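Local coordinates for protein acyl-coenzyme A thioesterase PaaI (Escherichia coli, PDB 2FS2) that hydrolyses the thioester bond of ring-hydroxylated phenylacetyl-CoA compounds in the bacterial breakdown of phenylacetate, at residues F90-R102 with D112-A124. Residues are numbered along the deposited sequence; the frame is centred on the assembly and turned at random.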
# COMPACT_ATOMS: atom_id res chain seq x y z
N PHE B 90 18.68 13.40 -8.82
CA PHE B 90 20.06 13.38 -9.34
C PHE B 90 20.95 14.18 -8.47
O PHE B 90 20.44 15.05 -7.81
CB PHE B 90 20.10 14.06 -10.72
CG PHE B 90 19.34 13.32 -11.73
CD1 PHE B 90 18.21 13.86 -12.28
CD2 PHE B 90 19.68 12.04 -12.03
CE1 PHE B 90 17.46 13.14 -13.22
CE2 PHE B 90 18.93 11.27 -12.91
CZ PHE B 90 17.83 11.81 -13.53
N ALA B 91 22.27 13.96 -8.53
CA ALA B 91 23.26 14.75 -7.73
C ALA B 91 22.99 16.21 -7.79
O ALA B 91 22.74 16.75 -8.84
CB ALA B 91 24.77 14.46 -8.14
N GLY B 92 22.98 16.86 -6.64
CA GLY B 92 22.86 18.31 -6.58
C GLY B 92 21.38 18.66 -6.42
O GLY B 92 21.09 19.81 -6.03
N ASP B 93 20.46 17.72 -6.72
CA ASP B 93 19.03 18.04 -6.63
C ASP B 93 18.75 18.42 -5.17
O ASP B 93 19.27 17.76 -4.27
CB ASP B 93 18.14 16.87 -7.04
CG ASP B 93 17.87 16.82 -8.55
OD1 ASP B 93 18.50 17.63 -9.37
OD2 ASP B 93 17.03 15.97 -9.02
N THR B 94 17.96 19.46 -4.90
CA THR B 94 17.58 19.70 -3.47
C THR B 94 16.19 19.18 -3.32
O THR B 94 15.34 19.59 -4.07
CB THR B 94 17.55 21.20 -3.09
OG1 THR B 94 18.89 21.64 -3.01
CG2 THR B 94 17.08 21.45 -1.62
N LEU B 95 15.97 18.36 -2.29
CA LEU B 95 14.71 17.60 -2.14
C LEU B 95 14.03 18.04 -0.84
O LEU B 95 14.66 18.13 0.21
CB LEU B 95 15.03 16.11 -2.06
CG LEU B 95 15.67 15.47 -3.28
CD1 LEU B 95 15.85 13.98 -3.13
CD2 LEU B 95 14.82 15.76 -4.50
N THR B 96 12.75 18.35 -0.91
CA THR B 96 11.98 18.82 0.20
C THR B 96 10.84 17.80 0.43
O THR B 96 10.09 17.49 -0.50
CB THR B 96 11.45 20.23 -0.14
OG1 THR B 96 12.56 21.07 -0.57
CG2 THR B 96 11.00 20.96 1.09
N ALA B 97 10.77 17.26 1.63
CA ALA B 97 9.70 16.31 2.05
C ALA B 97 8.78 17.05 3.02
O ALA B 97 9.28 17.66 4.01
CB ALA B 97 10.31 15.01 2.71
N THR B 98 7.50 17.10 2.68
CA THR B 98 6.50 17.71 3.50
C THR B 98 5.56 16.63 3.97
O THR B 98 4.99 15.91 3.15
CB THR B 98 5.74 18.62 2.67
OG1 THR B 98 6.60 19.72 2.24
CG2 THR B 98 4.64 19.37 3.42
N ALA B 99 5.32 16.59 5.28
CA ALA B 99 4.48 15.57 5.85
C ALA B 99 3.29 16.27 6.47
O ALA B 99 3.46 17.26 7.15
CB ALA B 99 5.30 14.85 6.87
N GLN B 100 2.07 15.79 6.27
CA GLN B 100 0.87 16.45 6.75
C GLN B 100 -0.00 15.34 7.36
O GLN B 100 -0.19 14.31 6.71
CB GLN B 100 0.01 16.76 5.55
CG GLN B 100 0.17 17.93 4.88
CD GLN B 100 -0.66 17.89 3.61
OE1 GLN B 100 -1.89 17.95 3.67
NE2 GLN B 100 -0.01 17.77 2.50
N VAL B 101 -0.54 15.58 8.55
CA VAL B 101 -1.49 14.65 9.19
C VAL B 101 -2.82 14.62 8.33
O VAL B 101 -3.30 15.66 7.87
CB VAL B 101 -1.72 15.02 10.68
CG1 VAL B 101 -2.30 16.36 10.84
CG2 VAL B 101 -2.67 14.05 11.38
N ARG B 102 -3.30 13.43 8.02
CA ARG B 102 -4.70 13.20 7.49
C ARG B 102 -5.65 12.69 8.59
O ARG B 102 -6.78 12.99 8.54
CB ARG B 102 -4.64 12.07 6.46
CG ARG B 102 -3.66 12.39 5.32
CD ARG B 102 -3.92 13.73 4.60
NE ARG B 102 -5.29 13.94 4.12
CZ ARG B 102 -5.81 13.44 2.95
NH1 ARG B 102 -5.14 12.65 2.18
NH2 ARG B 102 -7.01 13.78 2.53
N ASP B 112 0.57 11.90 5.28
CA ASP B 112 0.90 11.91 3.85
C ASP B 112 2.18 12.71 3.75
O ASP B 112 2.22 13.81 4.31
CB ASP B 112 -0.12 12.66 3.11
CG ASP B 112 -1.29 11.76 2.69
OD1 ASP B 112 -1.27 10.59 3.16
OD2 ASP B 112 -2.23 12.08 1.90
N ILE B 113 3.13 12.21 2.96
CA ILE B 113 4.37 12.92 2.79
C ILE B 113 4.56 13.08 1.25
O ILE B 113 4.32 12.16 0.46
CB ILE B 113 5.58 12.11 3.35
CG1 ILE B 113 5.75 12.14 4.88
CG2 ILE B 113 6.92 12.58 2.69
CD1 ILE B 113 4.56 11.46 5.72
N GLU B 114 5.01 14.25 0.83
CA GLU B 114 5.37 14.39 -0.59
C GLU B 114 6.80 14.90 -0.66
O GLU B 114 7.13 15.88 -0.00
CB GLU B 114 4.41 15.40 -1.22
CG GLU B 114 4.76 15.77 -2.70
CD GLU B 114 3.59 16.39 -3.46
OE1 GLU B 114 2.62 16.85 -2.76
OE2 GLU B 114 3.61 16.42 -4.76
N ILE B 115 7.59 14.33 -1.58
CA ILE B 115 8.93 14.81 -1.86
C ILE B 115 9.00 15.50 -3.25
O ILE B 115 8.60 14.92 -4.24
CB ILE B 115 10.05 13.66 -1.74
CG1 ILE B 115 10.02 12.91 -0.39
CG2 ILE B 115 11.49 14.24 -2.02
CD1 ILE B 115 11.11 11.79 -0.26
N VAL B 116 9.51 16.72 -3.26
CA VAL B 116 9.49 17.61 -4.39
C VAL B 116 10.92 18.07 -4.57
O VAL B 116 11.65 18.23 -3.56
CB VAL B 116 8.55 18.79 -4.04
CG1 VAL B 116 8.75 19.94 -4.89
CG2 VAL B 116 7.00 18.35 -4.16
N ASN B 117 11.37 18.21 -5.83
CA ASN B 117 12.71 18.71 -6.06
C ASN B 117 12.74 20.20 -6.27
O ASN B 117 11.72 20.89 -6.13
CB ASN B 117 13.39 17.98 -7.19
CG ASN B 117 12.81 18.38 -8.54
OD1 ASN B 117 12.09 19.38 -8.68
ND2 ASN B 117 13.09 17.60 -9.52
N GLN B 118 13.94 20.74 -6.58
CA GLN B 118 14.05 22.19 -6.70
C GLN B 118 13.26 22.71 -7.96
O GLN B 118 12.88 23.88 -8.04
CB GLN B 118 15.54 22.64 -6.70
CG GLN B 118 16.17 22.23 -8.06
CD GLN B 118 16.70 20.82 -8.06
OE1 GLN B 118 16.39 19.95 -7.19
NE2 GLN B 118 17.52 20.56 -9.04
N GLN B 119 12.94 21.88 -8.93
CA GLN B 119 12.11 22.39 -10.04
C GLN B 119 10.62 22.32 -9.68
O GLN B 119 9.75 22.46 -10.57
CB GLN B 119 12.34 21.53 -11.31
CG GLN B 119 13.72 21.78 -11.99
CD GLN B 119 13.88 23.29 -12.46
OE1 GLN B 119 13.18 23.75 -13.44
NE2 GLN B 119 14.74 24.09 -11.72
N GLN B 120 10.31 22.00 -8.42
CA GLN B 120 8.93 21.75 -8.02
C GLN B 120 8.31 20.54 -8.71
O GLN B 120 7.12 20.50 -8.92
CB GLN B 120 8.08 22.99 -8.30
CG GLN B 120 7.23 23.58 -7.12
CD GLN B 120 8.01 23.67 -5.79
OE1 GLN B 120 9.22 24.04 -5.79
NE2 GLN B 120 7.32 23.31 -4.63
N LYS B 121 9.10 19.55 -9.05
CA LYS B 121 8.55 18.34 -9.58
C LYS B 121 8.49 17.30 -8.44
O LYS B 121 9.40 17.15 -7.67
CB LYS B 121 9.42 17.88 -10.81
CG LYS B 121 9.66 18.97 -11.84
CD LYS B 121 8.73 18.90 -13.15
CE LYS B 121 9.50 18.49 -14.50
NZ LYS B 121 8.64 17.90 -15.66
N THR B 122 7.37 16.63 -8.29
CA THR B 122 7.30 15.40 -7.45
C THR B 122 8.21 14.26 -7.72
O THR B 122 8.16 13.63 -8.76
CB THR B 122 5.91 14.86 -7.46
OG1 THR B 122 5.03 16.00 -7.37
CG2 THR B 122 5.71 14.13 -6.08
N VAL B 123 9.01 13.93 -6.73
CA VAL B 123 9.87 12.82 -6.79
C VAL B 123 9.21 11.54 -6.27
O VAL B 123 9.48 10.44 -6.80
CB VAL B 123 11.10 13.20 -5.97
CG1 VAL B 123 11.92 12.00 -5.59
CG2 VAL B 123 11.93 14.31 -6.75
N ALA B 124 8.37 11.68 -5.23
CA ALA B 124 7.88 10.53 -4.52
C ALA B 124 6.70 10.95 -3.59
O ALA B 124 6.61 12.13 -3.14
CB ALA B 124 9.06 9.88 -3.74
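Thr96, Thr98 and Gln100 form antiparallel hydrogen-bonded pairs with Val116, Glu114 and Asp112, six backbone bonds in all, and the N-to-C directions of strands 94-101 and 112-116 lie 163° apart. In the non-hydrogen-bonded pairs between them, Ala97 and Ala99 present their methyls to Ile115 and Ile113; Ala99 CB lies a tight 3.4 Å from Ile113 CG1. Where the pairing ends, the Gln118 amide takes over: bent at chi2 (-87°), the side chain brings OE1 2.8 Å from Thr94 N, while NE2 donates an almost straight bond to Asp93 OD1 (3.1 Å), reaching it from above the carboxylate plane. Asp93 OD2 accepts from Phe90 N across a type II turn, so an alanine here would probably leave Gln118 NE2 and Phe90 N without their shared carboxylate. At the other end Arg102 NH1 bridges to Asp112 OD2 at 3.0 Å, the guanidinium and carboxylate planes 70° apart; Asp112 is also gripped by Arg127 of its own chain and of the second subunit, whose Glu114 pairs with Arg102. In this hot-dog fold, Leu95, Ala99 and Ile113 face helix 54-70, strand 34-40 flanks strand 94-101, and strand 122-132 joins beyond 112-116 with a classic bulge opposite Ile115.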